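Local coordinates for glycosyl transferase, group 1 family protein (Staphylococcus aureus, PDB 4WAC) that belongs to the GT-B glycosyltransferases of group 1, built from two Rossmann-like domains and carrying an additional large antiparallel sheet, at residues A[311-316]-A[478-483]. Sequence-based numbering, arbitrary orientation.
Sequences VKIHNA and NIIEKY
The linker that leaves strand 304-306, the last strand of one parallel sheet, and leads to strand 326-329 of the next packs here against the C-terminal end of helix 465-482. V311 and I313, separated by K312 on the extended segment, both point toward the helix, while K312 points away. The two methyls of V311 are divided between two partners: CG1, anti to the backbone N (chi1 179°), comes within 4.0 Å of CG2 of I479, and CG2 lies 3.8 Å from CB of Y483. V311 and I479 approach at about a right angle. The Y483 contact is made at the root of the side chain, since Y483 CG is already 4.1 Å from V311 CG2 and the end of the side chain leads away, the Y483 side chain also touching I415 of helix 412-419. In a GT-B fold such a linker joins the two Rossmann-like domains, and the helix it meets closes just before the chain continues into helix 485-496. Y483 is the first residue beyond helical phi/psi, although its N still bonds to O of I479 at 2.9 Å. I313 reaches both I479 and I480: its CD1 stands 4.2 Å from CG2 of I479, and its CG2 lies 4.2 Å from CG1 of I480, the side chains of I313 and I480 again crossing at roughly 90°. The contact is apolar throughout, and the two segments bury 218 Å² between them, both sides summed. I479, which is buried, also touches M418 of helix 412-419 and F436 of helix 433-436, whereas I480 is exposed.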
# COMPACT_ATOMS: atom_id res chain seq x y z
N VAL A 311 -0.75 0.38 54.39
CA VAL A 311 -0.01 1.63 54.44
C VAL A 311 1.24 1.51 55.29
O VAL A 311 1.21 0.97 56.39
CB VAL A 311 -0.88 2.79 54.95
CG1 VAL A 311 -0.06 4.08 55.00
CG2 VAL A 311 -2.10 2.98 54.06
N LYS A 312 2.34 2.01 54.74
CA LYS A 312 3.64 1.88 55.35
C LYS A 312 4.08 3.22 55.91
O LYS A 312 4.05 4.23 55.19
CB LYS A 312 4.66 1.37 54.33
CG LYS A 312 6.07 1.30 54.89
CD LYS A 312 7.07 0.94 53.80
CE LYS A 312 8.45 0.74 54.38
NZ LYS A 312 9.40 0.31 53.32
N ILE A 313 4.49 3.23 57.17
CA ILE A 313 4.81 4.49 57.84
C ILE A 313 6.31 4.76 57.84
O ILE A 313 7.03 4.32 58.74
CB ILE A 313 4.32 4.52 59.29
CG1 ILE A 313 2.89 3.99 59.38
CG2 ILE A 313 4.40 5.93 59.84
CD1 ILE A 313 1.91 4.75 58.53
N HIS A 314 6.77 5.47 56.82
CA HIS A 314 8.16 5.90 56.77
C HIS A 314 8.41 6.95 57.86
O HIS A 314 7.48 7.56 58.38
CB HIS A 314 8.53 6.42 55.36
CG HIS A 314 7.70 7.58 54.88
ND1 HIS A 314 6.63 7.42 54.02
CD2 HIS A 314 7.83 8.92 55.07
CE1 HIS A 314 6.11 8.61 53.74
NE2 HIS A 314 6.82 9.53 54.36
N ASN A 315 9.68 7.12 58.24
CA ASN A 315 10.04 8.16 59.20
C ASN A 315 9.81 9.56 58.64
O ASN A 315 10.13 9.84 57.49
CB ASN A 315 11.50 8.01 59.63
CG ASN A 315 11.76 6.73 60.39
OD1 ASN A 315 11.06 6.42 61.35
ND2 ASN A 315 12.75 5.97 59.94
N ALA A 316 9.24 10.43 59.48
CA ALA A 316 8.99 11.82 59.10
C ALA A 316 10.30 12.62 59.04
O ALA A 316 11.28 12.23 59.67
CB ALA A 316 8.03 12.46 60.09
N ASN A 478 -2.86 10.60 62.38
CA ASN A 478 -4.18 10.15 61.97
C ASN A 478 -4.09 8.91 61.12
O ASN A 478 -4.83 7.95 61.32
CB ASN A 478 -4.90 11.24 61.20
CG ASN A 478 -6.32 10.86 60.88
OD1 ASN A 478 -6.93 10.07 61.59
ND2 ASN A 478 -6.84 11.40 59.79
N ILE A 479 -3.16 8.94 60.16
CA ILE A 479 -2.87 7.82 59.25
C ILE A 479 -2.57 6.54 60.05
O ILE A 479 -3.13 5.48 59.77
CB ILE A 479 -1.67 8.16 58.30
CG1 ILE A 479 -1.93 9.45 57.52
CG2 ILE A 479 -1.40 7.04 57.31
CD1 ILE A 479 -3.11 9.32 56.58
N ILE A 480 -1.71 6.67 61.06
CA ILE A 480 -1.25 5.56 61.90
C ILE A 480 -2.42 4.85 62.60
O ILE A 480 -2.47 3.62 62.67
CB ILE A 480 -0.19 6.02 62.98
CG1 ILE A 480 1.11 6.52 62.33
CG2 ILE A 480 0.14 4.88 63.94
CD1 ILE A 480 1.72 7.75 63.02
N GLU A 481 -3.37 5.62 63.13
CA GLU A 481 -4.50 5.01 63.79
C GLU A 481 -5.46 4.45 62.75
O GLU A 481 -6.07 3.40 62.96
CB GLU A 481 -5.19 6.01 64.74
CG GLU A 481 -6.07 7.08 64.07
CD GLU A 481 -6.29 8.32 64.95
OE1 GLU A 481 -5.95 8.29 66.16
OE2 GLU A 481 -6.79 9.33 64.41
N LYS A 482 -5.58 5.11 61.61
CA LYS A 482 -6.66 4.75 60.69
C LYS A 482 -6.36 3.49 59.89
O LYS A 482 -7.23 2.61 59.75
CB LYS A 482 -6.99 5.92 59.75
CG LYS A 482 -7.57 7.12 60.47
CD LYS A 482 -8.70 6.73 61.42
CE LYS A 482 -9.16 7.89 62.29
NZ LYS A 482 -9.66 9.03 61.48
N TYR A 483 -5.13 3.38 59.38
CA TYR A 483 -4.78 2.29 58.47
C TYR A 483 -3.70 1.35 59.02
O TYR A 483 -2.54 1.44 58.65
CB TYR A 483 -4.32 2.87 57.12
CG TYR A 483 -5.45 3.50 56.33
CD1 TYR A 483 -6.49 2.72 55.83
CD2 TYR A 483 -5.49 4.88 56.09
CE1 TYR A 483 -7.54 3.28 55.12
CE2 TYR A 483 -6.54 5.45 55.37
CZ TYR A 483 -7.56 4.64 54.89
OH TYR A 483 -8.60 5.18 54.17